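Local coordinates for cyclopropane-fatty-acyl-phospholipid synthase 1 (Mycobacterium tuberculosis, PDB 1KPG), which converts a double bond at the distal position of an alpha mycolic acid into a cyclopropane ring, taking the methylene group from S-adenosyl-L-methionine, at residues L153-L158 with N218-T223; T32-Y37 with I50-L55; N89-T94 with R117-G122; H167-L172 with G203-I208. All blocks are in the same frame, centred on the assembly; numbering follows the deposited sequence.

Contact 1: residues L153-L158 with N218-T223; sequences LAHRLL and NGFTVT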
# COMPACT_ATOMS: atom_id res chain seq x y z
N LEU A 153 -0.97 14.72 11.07
CA LEU A 153 -2.23 14.97 10.38
C LEU A 153 -3.25 13.88 10.70
O LEU A 153 -4.41 14.18 10.96
CB LEU A 153 -2.00 15.04 8.87
CG LEU A 153 -3.20 15.32 7.96
CD1 LEU A 153 -2.72 15.93 6.66
CD2 LEU A 153 -3.98 14.06 7.70
N ALA A 154 -2.82 12.63 10.67
CA ALA A 154 -3.71 11.51 10.94
C ALA A 154 -4.26 11.58 12.36
O ALA A 154 -5.45 11.35 12.60
CB ALA A 154 -2.97 10.19 10.74
N HIS A 155 -3.38 11.88 13.31
CA HIS A 155 -3.79 11.97 14.69
C HIS A 155 -4.75 13.13 14.90
O HIS A 155 -5.62 13.07 15.76
CB HIS A 155 -2.57 12.14 15.60
CG HIS A 155 -2.90 12.07 17.05
ND1 HIS A 155 -3.26 13.19 17.79
CD2 HIS A 155 -2.95 11.03 17.91
CE1 HIS A 155 -3.52 12.82 19.03
NE2 HIS A 155 -3.34 11.52 19.13
N ARG A 156 -4.58 14.19 14.11
CA ARG A 156 -5.43 15.37 14.23
C ARG A 156 -6.84 15.15 13.67
O ARG A 156 -7.84 15.44 14.35
CB ARG A 156 -4.76 16.56 13.53
CG ARG A 156 -5.61 17.83 13.44
CD ARG A 156 -4.77 19.02 13.02
NE ARG A 156 -4.11 18.82 11.74
CZ ARG A 156 -4.72 18.91 10.56
NH1 ARG A 156 -6.02 19.19 10.50
NH2 ARG A 156 -4.04 18.71 9.44
N LEU A 157 -6.94 14.62 12.46
CA LEU A 157 -8.23 14.39 11.82
C LEU A 157 -9.10 13.31 12.48
O LEU A 157 -10.32 13.36 12.39
CB LEU A 157 -8.04 14.05 10.34
CG LEU A 157 -7.32 15.13 9.52
CD1 LEU A 157 -7.24 14.71 8.06
CD2 LEU A 157 -8.06 16.45 9.66
N LEU A 158 -8.46 12.35 13.15
CA LEU A 158 -9.16 11.25 13.83
C LEU A 158 -9.95 11.73 15.06
O LEU A 158 -9.63 12.76 15.65
CB LEU A 158 -8.12 10.21 14.26
CG LEU A 158 -8.14 8.74 13.82
CD1 LEU A 158 -8.88 8.55 12.50
CD2 LEU A 158 -6.69 8.26 13.72
N ASN A 218 3.80 11.30 17.95
CA ASN A 218 2.69 12.09 17.42
C ASN A 218 1.35 11.84 18.09
O ASN A 218 0.30 12.19 17.54
CB ASN A 218 2.58 11.85 15.91
CG ASN A 218 3.54 12.71 15.12
OD1 ASN A 218 3.31 13.90 14.91
ND2 ASN A 218 4.65 12.11 14.68
N GLY A 219 1.38 11.24 19.27
CA GLY A 219 0.15 10.99 20.00
C GLY A 219 -0.51 9.64 19.81
O GLY A 219 -1.62 9.42 20.29
N PHE A 220 0.16 8.73 19.11
CA PHE A 220 -0.39 7.40 18.89
C PHE A 220 0.24 6.35 19.80
O PHE A 220 1.38 6.48 20.24
CB PHE A 220 -0.17 6.95 17.44
CG PHE A 220 -1.10 7.58 16.44
CD1 PHE A 220 -0.65 8.57 15.57
CD2 PHE A 220 -2.42 7.15 16.34
CE1 PHE A 220 -1.51 9.12 14.61
CE2 PHE A 220 -3.28 7.69 15.39
CZ PHE A 220 -2.83 8.68 14.52
N THR A 221 -0.53 5.30 20.09
CA THR A 221 -0.08 4.19 20.89
C THR A 221 -0.22 2.96 20.00
O THR A 221 -1.34 2.50 19.74
CB THR A 221 -0.94 4.00 22.16
OG1 THR A 221 -0.76 5.11 23.04
CG2 THR A 221 -0.55 2.71 22.89
N VAL A 222 0.90 2.46 19.50
CA VAL A 222 0.87 1.28 18.64
C VAL A 222 0.56 0.07 19.51
O VAL A 222 1.44 -0.48 20.17
CB VAL A 222 2.23 1.07 17.93
CG1 VAL A 222 2.13 -0.08 16.95
CG2 VAL A 222 2.65 2.36 17.21
N THR A 223 -0.71 -0.33 19.50
CA THR A 223 -1.16 -1.47 20.31
C THR A 223 -0.91 -2.83 19.67
O THR A 223 -1.15 -3.87 20.30
CB THR A 223 -2.65 -1.32 20.66
OG1 THR A 223 -3.42 -1.18 19.46
CG2 THR A 223 -2.86 -0.09 21.54
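The first torsions of His155 and Phe220 set their two rings against each other. The imidazole of His155 swings opposite its own backbone N (chi1 -173°), which carries the ring off helix 147-157 toward the turn at Asn218 and Gly219. The ring of Phe220 lies opposite its carbonyl carbon (chi1 -77°), which turns its face toward the edge of the imidazole. The two side chains slide past each other in opposite directions. They form a T-shaped (edge-to-face) pair, with ring centroids of His155 and Phe220 5.0 Å apart and planes at 90°. His155 CD2 stands over the centre of the phenylalanine face.

The imidazole also lies against the turn. Asn218 O sits over one of its faces, 3.2 Å from His155 CG. Gly219 CA makes a CH-pi contact with the same ring, 4.0 Å from its centroid. Gly219 O is 3.0 Å from His155 NE2.

Leu158 works on the other ring. Its CD2 reaches the edge of Phe220 in the ring plane, 3.8 Å from CE2. Ala154 CB approaches Phe220 CZ at 4.1 Å. Cys285 and Phe151 also touch the Phe220 side chain.

Gly219 has positive phi and is the C' residue of a Schellman motif that ends helix 208-216. The contact therefore packs helix 147-157 against a Schellman turn leading into strand 221-227, at the outer edge of the mixed sheet of this methyltransferase fold.

Contact 2: residues T32-Y37 with I50-L55; sequences TYSCAY and IAKIDL. With SAH (S-adenosyl-L-homocysteine), chain F; 16A (cetyl-trimethyl-ammonium), chain G; CO3 (carbonate ion), chain E.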
# COMPACT_ATOMS: atom_id res chain seq x y z
N THR A 32 -5.96 -5.19 -6.20
CA THR A 32 -5.28 -4.87 -4.94
C THR A 32 -3.78 -4.98 -5.23
O THR A 32 -3.31 -6.01 -5.72
CB THR A 32 -5.69 -5.85 -3.80
OG1 THR A 32 -7.09 -5.69 -3.52
CG2 THR A 32 -4.91 -5.54 -2.53
N TYR A 33 -3.05 -3.91 -4.93
CA TYR A 33 -1.61 -3.84 -5.20
C TYR A 33 -0.83 -3.73 -3.90
O TYR A 33 -0.20 -2.70 -3.62
CB TYR A 33 -1.35 -2.63 -6.11
CG TYR A 33 -0.03 -2.59 -6.86
CD1 TYR A 33 0.88 -3.65 -6.77
CD2 TYR A 33 0.30 -1.50 -7.66
CE1 TYR A 33 2.09 -3.62 -7.48
CE2 TYR A 33 1.51 -1.46 -8.37
CZ TYR A 33 2.40 -2.53 -8.27
OH TYR A 33 3.58 -2.51 -8.97
N SER A 34 -0.88 -4.79 -3.11
CA SER A 34 -0.20 -4.84 -1.82
C SER A 34 -0.16 -6.29 -1.34
O SER A 34 -0.73 -7.19 -1.98
CB SER A 34 -0.93 -3.95 -0.81
OG SER A 34 -2.33 -4.16 -0.85
N CYS A 35 0.50 -6.52 -0.22
CA CYS A 35 0.64 -7.87 0.31
C CYS A 35 -0.69 -8.54 0.69
O CYS A 35 -1.48 -7.98 1.44
CB CYS A 35 1.54 -7.87 1.54
SG CYS A 35 1.94 -9.52 2.07
N ALA A 36 -0.92 -9.73 0.15
CA ALA A 36 -2.15 -10.45 0.46
C ALA A 36 -1.93 -11.22 1.75
O ALA A 36 -0.81 -11.33 2.24
CB ALA A 36 -2.49 -11.41 -0.68
N TYR A 37 -3.02 -11.77 2.29
CA TYR A 37 -2.97 -12.52 3.53
C TYR A 37 -3.52 -13.93 3.31
O TYR A 37 -4.73 -14.12 3.23
CB TYR A 37 -3.78 -11.80 4.61
CG TYR A 37 -3.83 -12.48 5.96
CD1 TYR A 37 -2.68 -13.03 6.54
CD2 TYR A 37 -5.02 -12.56 6.67
CE1 TYR A 37 -2.73 -13.63 7.80
CE2 TYR A 37 -5.08 -13.15 7.93
CZ TYR A 37 -3.93 -13.68 8.49
OH TYR A 37 -3.99 -14.27 9.73
N ILE A 50 -8.71 -10.32 -0.14
CA ILE A 50 -9.90 -9.95 0.62
C ILE A 50 -9.61 -10.21 2.10
O ILE A 50 -10.05 -9.46 2.97
CB ILE A 50 -11.11 -10.80 0.17
CG1 ILE A 50 -11.39 -10.52 -1.31
CG2 ILE A 50 -12.32 -10.48 1.02
CD1 ILE A 50 -11.75 -9.07 -1.61
N ALA A 51 -8.87 -11.28 2.37
CA ALA A 51 -8.50 -11.65 3.73
C ALA A 51 -7.62 -10.56 4.32
O ALA A 51 -7.71 -10.25 5.51
CB ALA A 51 -7.76 -12.98 3.72
N LYS A 52 -6.77 -9.97 3.49
CA LYS A 52 -5.89 -8.90 3.94
C LYS A 52 -6.72 -7.64 4.19
O LYS A 52 -6.49 -6.92 5.17
CB LYS A 52 -4.78 -8.66 2.91
CG LYS A 52 -3.88 -7.48 3.22
CD LYS A 52 -4.46 -6.17 2.71
CE LYS A 52 -4.64 -6.16 1.19
NZ LYS A 52 -3.36 -6.41 0.46
N ILE A 53 -7.69 -7.37 3.31
CA ILE A 53 -8.55 -6.20 3.48
C ILE A 53 -9.38 -6.32 4.76
O ILE A 53 -9.51 -5.36 5.52
CB ILE A 53 -9.50 -6.02 2.27
CG1 ILE A 53 -8.70 -5.58 1.04
CG2 ILE A 53 -10.56 -4.97 2.59
CD1 ILE A 53 -9.51 -5.58 -0.25
N ASP A 54 -9.93 -7.51 5.01
CA ASP A 54 -10.72 -7.73 6.22
C ASP A 54 -9.83 -7.65 7.47
O ASP A 54 -10.25 -7.14 8.51
CB ASP A 54 -11.43 -9.09 6.17
CG ASP A 54 -12.64 -9.09 5.22
OD1 ASP A 54 -12.97 -10.18 4.71
OD2 ASP A 54 -13.25 -8.02 4.99
N LEU A 55 -8.60 -8.16 7.37
CA LEU A 55 -7.66 -8.12 8.49
C LEU A 55 -7.41 -6.67 8.90
O LEU A 55 -7.40 -6.34 10.09
CB LEU A 55 -6.33 -8.77 8.10
CG LEU A 55 -5.22 -8.66 9.15
CD1 LEU A 55 -5.59 -9.47 10.39
CD2 LEU A 55 -3.90 -9.14 8.58
N SAH F . -3.85 0.90 -0.95
CA SAH F . -3.96 0.33 -2.30
CB SAH F . -2.93 0.94 -3.27
CG SAH F . -1.43 0.79 -2.91
SD SAH F . -0.32 1.50 -4.15
C SAH F . -3.79 -1.19 -2.28
O SAH F . -3.31 -1.71 -1.25
OXT SAH F . -4.13 -1.85 -3.29
C5' SAH F . 0.26 3.04 -3.37
C4' SAH F . -0.87 4.05 -3.31
O4' SAH F . -0.65 5.17 -2.41
C3' SAH F . -1.23 4.66 -4.66
O3' SAH F . -2.66 4.64 -4.80
C2' SAH F . -0.67 6.06 -4.57
O2' SAH F . -1.33 6.94 -5.48
C1' SAH F . -0.93 6.38 -3.13
N9 SAH F . -0.17 7.51 -2.58
C8 SAH F . 1.30 7.75 -2.50
N7 SAH F . 1.63 8.87 -1.93
C5 SAH F . 0.38 9.43 -1.58
C6 SAH F . 0.03 10.66 -0.92
N6 SAH F . 0.95 11.54 -0.48
N1 SAH F . -1.30 10.93 -0.72
C2 SAH F . -2.24 10.05 -1.15
N3 SAH F . -2.04 8.88 -1.78
C4 SAH F . -0.70 8.63 -1.97
C1 16A G . 6.48 -5.03 -3.39
C2 16A G . 7.41 -3.83 -3.23
C3 16A G . 8.63 -4.18 -2.37
C4 16A G . 9.63 -3.04 -2.13
C5 16A G . 10.82 -3.50 -1.28
C6 16A G . 11.89 -2.44 -0.97
C7 16A G . 12.52 -1.58 -2.10
C8 16A G . 12.38 -0.04 -2.15
C9 16A G . 11.91 0.75 -0.90
C10 16A G . 10.41 1.02 -0.86
C11 16A G . 9.84 2.28 -1.58
C12 16A G . 8.60 2.18 -2.49
C13 16A G . 7.49 1.18 -2.07
C14 16A G . 6.29 1.15 -3.02
C15 16A G . 5.39 -0.04 -2.62
C16 16A G . 4.21 -0.16 -3.61
N1 16A G . 3.15 -1.17 -3.52
C17 16A G . 2.30 -0.90 -4.73
C18 16A G . 3.63 -2.61 -3.61
C19 16A G . 2.27 -0.92 -2.32
C CO3 E . 2.46 -3.47 0.96
O1 CO3 E . 2.99 -3.28 -0.42
O2 CO3 E . 1.77 -4.59 1.25
O3 CO3 E . 2.68 -2.52 1.91
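Lys52 NZ reaches across to Ser34 and Cys35 and donates a hydrogen bond to each. Lys52 NZ lies 2.6 Å from Cys35 O, a short bond, and stands well above the carbonyl plane. Lys52 NZ to Ser34 OG is 2.8 Å. Gln49 OE1 is a further partner of the ammonium group. The lysine chain kinks at its last three torsions (chi2 -85°), curling round Cys35 O; Lys52 CG lies 3.0 Å from that oxygen. The methyl CG2 of Thr32 meets the ammonium end of Lys52 tip to tip.

Ser34 passes the grip on to the cofactor product. Its OG donates to the carboxylate O of S-adenosylhomocysteine at 2.7 Å, while Tyr33 N holds the other carboxylate oxygen, OXT. The positive lysine behind Ser34 probably favours the carboxylate electrostatically. Cys35 N donates to O2 of a carbonate ion, probably from the crystallisation liquor, at 2.7 Å. The methyl C17 of the bound detergent sits over the centre of one Tyr33 face, 3.4 Å above its plane.

Farther out, Tyr37 packs against the helix. Its CB rests on Lys52 CB, 3.7 Å away, and Ala51 CB touches its CD2. Leu55 CD2 makes a CH-pi contact over one face of the Tyr37 ring.

Tyr33 and Ser34 contact the product here, consistent with a role in binding S-adenosylmethionine. The 32-37 loop packs against helix 45-57. Helix 77-86 touches Thr32 and Ile53, and helix 229-245 packs on Cys35.

Contact 3: residues N89-T94 with R117-G122; sequences NVVGLT and RVLLAG. With SAH (S-adenosyl-L-homocysteine), chain F.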
# COMPACT_ATOMS: atom_id res chain seq x y z
N ASN A 89 -19.20 5.11 5.39
CA ASN A 89 -19.03 6.06 4.29
C ASN A 89 -17.53 6.07 4.05
O ASN A 89 -16.77 5.70 4.94
CB ASN A 89 -19.50 7.46 4.72
CG ASN A 89 -20.92 7.46 5.23
OD1 ASN A 89 -21.18 7.83 6.37
ND2 ASN A 89 -21.86 7.04 4.38
N VAL A 90 -17.08 6.47 2.86
CA VAL A 90 -15.65 6.46 2.60
C VAL A 90 -15.11 7.61 1.74
O VAL A 90 -15.81 8.18 0.90
CB VAL A 90 -15.21 5.16 1.90
CG1 VAL A 90 -15.51 3.95 2.78
CG2 VAL A 90 -15.91 5.03 0.56
N VAL A 91 -13.84 7.92 1.98
CA VAL A 91 -13.13 8.94 1.24
C VAL A 91 -11.77 8.34 0.89
O VAL A 91 -11.04 7.89 1.77
CB VAL A 91 -12.91 10.22 2.06
CG1 VAL A 91 -12.18 11.25 1.23
CG2 VAL A 91 -14.25 10.77 2.53
N GLY A 92 -11.46 8.29 -0.39
CA GLY A 92 -10.19 7.73 -0.80
C GLY A 92 -9.32 8.77 -1.47
O GLY A 92 -9.80 9.57 -2.27
N LEU A 93 -8.04 8.76 -1.12
CA LEU A 93 -7.06 9.69 -1.67
C LEU A 93 -6.01 8.94 -2.50
O LEU A 93 -5.50 7.91 -2.08
CB LEU A 93 -6.36 10.43 -0.53
CG LEU A 93 -7.03 11.64 0.14
CD1 LEU A 93 -8.54 11.51 0.15
CD2 LEU A 93 -6.47 11.78 1.56
N THR A 94 -5.68 9.49 -3.67
CA THR A 94 -4.67 8.89 -4.54
C THR A 94 -4.04 9.96 -5.40
O THR A 94 -4.68 10.96 -5.73
CB THR A 94 -5.26 7.81 -5.48
OG1 THR A 94 -4.20 7.24 -6.26
CG2 THR A 94 -6.30 8.42 -6.41
N ARG A 117 -16.38 8.91 -1.82
CA ARG A 117 -15.68 9.93 -2.57
C ARG A 117 -14.24 9.52 -2.80
O ARG A 117 -13.63 8.87 -1.95
CB ARG A 117 -15.67 11.27 -1.82
CG ARG A 117 -17.03 11.94 -1.66
CD ARG A 117 -16.83 13.32 -1.04
NE ARG A 117 -16.43 13.24 0.35
CZ ARG A 117 -15.64 14.11 0.97
NH1 ARG A 117 -15.15 15.15 0.31
NH2 ARG A 117 -15.36 13.95 2.25
N VAL A 118 -13.72 9.88 -3.96
CA VAL A 118 -12.34 9.60 -4.31
C VAL A 118 -11.79 10.94 -4.79
O VAL A 118 -12.45 11.65 -5.55
CB VAL A 118 -12.21 8.52 -5.41
CG1 VAL A 118 -12.93 8.95 -6.69
CG2 VAL A 118 -10.74 8.22 -5.67
N LEU A 119 -10.60 11.29 -4.33
CA LEU A 119 -9.99 12.55 -4.70
C LEU A 119 -8.58 12.36 -5.25
O LEU A 119 -7.79 11.60 -4.70
CB LEU A 119 -9.92 13.48 -3.49
CG LEU A 119 -11.25 13.85 -2.84
CD1 LEU A 119 -11.01 14.43 -1.45
CD2 LEU A 119 -11.99 14.85 -3.72
N LEU A 120 -8.29 13.06 -6.34
CA LEU A 120 -6.96 12.99 -6.92
C LEU A 120 -6.25 14.04 -6.08
O LEU A 120 -6.12 15.20 -6.47
CB LEU A 120 -7.00 13.38 -8.40
CG LEU A 120 -5.67 13.41 -9.16
CD1 LEU A 120 -4.95 12.08 -9.02
CD2 LEU A 120 -5.95 13.70 -10.63
N ALA A 121 -5.82 13.62 -4.90
CA ALA A 121 -5.17 14.52 -3.96
C ALA A 121 -4.39 13.73 -2.93
O ALA A 121 -4.67 12.56 -2.68
CB ALA A 121 -6.23 15.39 -3.28
N GLY A 122 -3.40 14.36 -2.32
CA GLY A 122 -2.63 13.66 -1.31
C GLY A 122 -3.19 13.98 0.05
O GLY A 122 -4.00 14.91 0.20
N SAH F . -3.85 0.90 -0.95
CA SAH F . -3.96 0.33 -2.30
CB SAH F . -2.93 0.94 -3.27
CG SAH F . -1.43 0.79 -2.91
SD SAH F . -0.32 1.50 -4.15
C SAH F . -3.79 -1.19 -2.28
O SAH F . -3.31 -1.71 -1.25
OXT SAH F . -4.13 -1.85 -3.29
C5' SAH F . 0.26 3.04 -3.37
C4' SAH F . -0.87 4.05 -3.31
O4' SAH F . -0.65 5.17 -2.41
C3' SAH F . -1.23 4.66 -4.66
O3' SAH F . -2.66 4.64 -4.80
C2' SAH F . -0.67 6.06 -4.57
O2' SAH F . -1.33 6.94 -5.48
C1' SAH F . -0.93 6.38 -3.13
N9 SAH F . -0.17 7.51 -2.58
C8 SAH F . 1.30 7.75 -2.50
N7 SAH F . 1.63 8.87 -1.93
C5 SAH F . 0.38 9.43 -1.58
C6 SAH F . 0.03 10.66 -0.92
N6 SAH F . 0.95 11.54 -0.48
N1 SAH F . -1.30 10.93 -0.72
C2 SAH F . -2.24 10.05 -1.15
N3 SAH F . -2.04 8.88 -1.78
C4 SAH F . -0.70 8.63 -1.97
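Val91 and Arg117 lie side by side and point the same way, as do Leu93 and Leu119. All four project from one face of the sheet. Val91 CG2 comes within 3.4 Å of Arg117 NH2, and Val91 CG1 lies over one face of the guanidinium, toward its rim. The arginine chain bends at chi3 (-71°), which lays the guanidinium beside Val91; NH2 then forms a salt bridge with Glu128. Leu93 CD1 and Leu119 CD1 touch at 4.1 Å.

Val118 and Thr94 project from the other face. Thr94 OG1 accepts a hydrogen bond from the ribose O2' of S-adenosylhomocysteine at 3.0 Å. It is also bonded to Gln99 and to Ser96 N. Gly122 CA approaches the adenine N1, 3.1 Å away.

The backbones pair in parallel. Gly92 is central: its N donates to Arg117 O at 2.7 Å and its O accepts from Leu119 N at 2.8 Å. Arg117 N to Val90 O and Thr94 N to Leu119 O continue the ladder.

The two strands form a beta-alpha-beta unit with helix 97-108, which packs on Val118, Leu120 and Thr94. Strand 116-120 is outermost, and strand 67-71 flanks 89-94 on its other side.

Contact 4: residues H167-L172 with G203-I208; sequences HTITGL and GRLPSI. With 16A (cetyl-trimethyl-ammonium), chain G; CO3 (carbonate ion), chain E.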
# COMPACT_ATOMS: atom_id res chain seq x y z
N HIS A 167 -0.54 -0.06 7.19
CA HIS A 167 0.06 -1.26 6.64
C HIS A 167 1.15 -0.79 5.69
O HIS A 167 0.86 -0.14 4.69
CB HIS A 167 -1.03 -2.06 5.90
CG HIS A 167 -0.50 -3.17 5.04
ND1 HIS A 167 -1.11 -4.41 4.97
CD2 HIS A 167 0.52 -3.20 4.14
CE1 HIS A 167 -0.49 -5.15 4.07
NE2 HIS A 167 0.51 -4.44 3.56
N THR A 168 2.40 -1.10 6.01
CA THR A 168 3.50 -0.67 5.18
C THR A 168 4.68 -1.63 5.20
O THR A 168 4.89 -2.36 6.17
CB THR A 168 4.02 0.72 5.63
OG1 THR A 168 5.18 1.07 4.87
CG2 THR A 168 4.38 0.69 7.13
N ILE A 169 5.42 -1.61 4.10
CA ILE A 169 6.62 -2.43 3.96
C ILE A 169 7.65 -1.77 4.87
O ILE A 169 7.60 -0.56 5.09
CB ILE A 169 7.11 -2.40 2.49
CG1 ILE A 169 6.18 -3.25 1.62
CG2 ILE A 169 8.56 -2.88 2.38
CD1 ILE A 169 6.28 -2.96 0.14
N THR A 170 8.56 -2.57 5.42
CA THR A 170 9.60 -2.05 6.29
C THR A 170 10.85 -2.84 5.95
O THR A 170 10.75 -3.93 5.39
CB THR A 170 9.23 -2.23 7.78
OG1 THR A 170 9.09 -3.62 8.09
CG2 THR A 170 7.92 -1.54 8.10
N GLY A 171 12.02 -2.30 6.25
CA GLY A 171 13.22 -3.04 5.93
C GLY A 171 14.42 -2.76 6.79
O GLY A 171 14.46 -1.78 7.54
N LEU A 172 15.41 -3.64 6.69
CA LEU A 172 16.66 -3.52 7.43
C LEU A 172 17.64 -2.69 6.59
O LEU A 172 17.58 -2.71 5.35
CB LEU A 172 17.26 -4.91 7.69
CG LEU A 172 16.35 -5.95 8.35
CD1 LEU A 172 17.03 -7.31 8.35
CD2 LEU A 172 16.01 -5.50 9.76
N GLY A 203 10.64 6.69 -3.65
CA GLY A 203 10.29 5.70 -2.65
C GLY A 203 11.32 5.59 -1.54
O GLY A 203 12.51 5.77 -1.77
N ARG A 204 10.85 5.29 -0.33
CA ARG A 204 11.72 5.16 0.84
C ARG A 204 11.33 3.96 1.69
O ARG A 204 10.15 3.74 1.95
CB ARG A 204 11.63 6.42 1.69
CG ARG A 204 12.70 7.44 1.40
CD ARG A 204 14.05 6.95 1.90
NE ARG A 204 15.08 7.97 1.75
CZ ARG A 204 16.35 7.81 2.14
NH1 ARG A 204 16.74 6.67 2.70
NH2 ARG A 204 17.22 8.79 1.96
N LEU A 205 12.33 3.20 2.13
CA LEU A 205 12.08 2.03 2.95
C LEU A 205 12.11 2.38 4.44
O LEU A 205 13.15 2.74 4.99
CB LEU A 205 13.13 0.95 2.66
CG LEU A 205 12.88 -0.40 3.35
CD1 LEU A 205 11.54 -0.96 2.89
CD2 LEU A 205 14.01 -1.37 3.03
N PRO A 206 10.95 2.29 5.10
CA PRO A 206 10.79 2.59 6.53
C PRO A 206 11.35 1.46 7.40
O PRO A 206 11.44 0.31 6.95
CB PRO A 206 9.27 2.69 6.70
CG PRO A 206 8.76 2.98 5.31
CD PRO A 206 9.63 2.11 4.47
N SER A 207 11.73 1.79 8.63
CA SER A 207 12.23 0.77 9.56
C SER A 207 11.16 0.64 10.64
O SER A 207 10.49 1.62 10.97
CB SER A 207 13.56 1.21 10.18
OG SER A 207 13.38 2.26 11.11
N ILE A 208 10.99 -0.55 11.19
CA ILE A 208 9.98 -0.72 12.23
C ILE A 208 10.21 0.28 13.37
O ILE A 208 9.27 0.90 13.87
CB ILE A 208 9.99 -2.17 12.79
CG1 ILE A 208 9.68 -3.15 11.65
CG2 ILE A 208 8.96 -2.30 13.91
CD1 ILE A 208 9.84 -4.61 12.03
C1 16A G . 6.48 -5.03 -3.39
C2 16A G . 7.41 -3.83 -3.23
C3 16A G . 8.63 -4.18 -2.37
C4 16A G . 9.63 -3.04 -2.13
C5 16A G . 10.82 -3.50 -1.28
C6 16A G . 11.89 -2.44 -0.97
C7 16A G . 12.52 -1.58 -2.10
C8 16A G . 12.38 -0.04 -2.15
C9 16A G . 11.91 0.75 -0.90
C10 16A G . 10.41 1.02 -0.86
C11 16A G . 9.84 2.28 -1.58
C12 16A G . 8.60 2.18 -2.49
C13 16A G . 7.49 1.18 -2.07
C14 16A G . 6.29 1.15 -3.02
C15 16A G . 5.39 -0.04 -2.62
C16 16A G . 4.21 -0.16 -3.61
N1 16A G . 3.15 -1.17 -3.52
C17 16A G . 2.30 -0.90 -4.73
C18 16A G . 3.63 -2.61 -3.61
C19 16A G . 2.27 -0.92 -2.32
C CO3 E . 2.46 -3.47 0.96
O1 CO3 E . 2.99 -3.28 -0.42
O2 CO3 E . 1.77 -4.59 1.25
O3 CO3 E . 2.68 -2.52 1.91
O HOH W 1 14.98 0.91 6.34
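This is a crossing of a strand end by a loop: residues 205-208 run at about a right angle to the end of strand 163-171, where the loop enters helix 208-216. Leu205, Pro206 and Ile208 meet Ile169, Thr170 and Gly171. One direct backbone hydrogen bond ties them, from Gly171 N to Pro206 O at 2.8 Å, nearly along the C=O axis. A water adds a second tie by donating to both Gly171 O and Leu205 O.

With chi1 near -173°, the Leu205 branch extends away from its own nitrogen, and the isobutyl group lies on the strand. CD2 rests 3.4 Å from Gly171 CA, where the glycine has no side chain in the way. CD1 meets Ile169 CG2 at 3.6 Å, the two side chains crossing at about a right angle. The Pro206 ring packs its CD against Ile169 O.

The strand belongs to the mixed seven-stranded sheet of the S-adenosylmethionine-dependent methyltransferase fold, and this end of it borders the lipid-like ligand. Ile169 CD1 touches C3 of the cetyl-trimethyl-ammonium at 3.6 Å, and Leu205 CB approaches C9 of the same molecule. His167 NE2 donates to carbonate O2 at 2.6 Å, while its ND1 pairs with Gln282.

Ile208 CG1 lies 3.6 Å from Thr170 OG1, which has a weak hydrogen bond to Asn281. Ser207 is the N-cap of helix 208-216, its OG bonded to Met210 N.

How the contacts relate
Along the chain, contact 2 comes first, then contact 3. Contact 1 opens next, and contact 4 falls wholly between its two segments. Contacts 1, 3 and 4 all reach the same mixed sheet: contact 3 holds the edge strand 116-120, contact 1 the opposite edge strand 221-227, and contact 4 the inner strand 163-171. The centres of contacts 3 and 4 are about 23 Å apart, on opposite sides of the chain's centre. Contacts 2 and 3 hold two ends of S-adenosylhomocysteine, carboxylate and nucleoside. Contacts 2 and 4 touch directly through Cys35 and His167, and share the carbonate and detergent. Contacts 2 and 3 border the cofactor site, contacts 2 and 4 the detergent; contact 1 lies away from both.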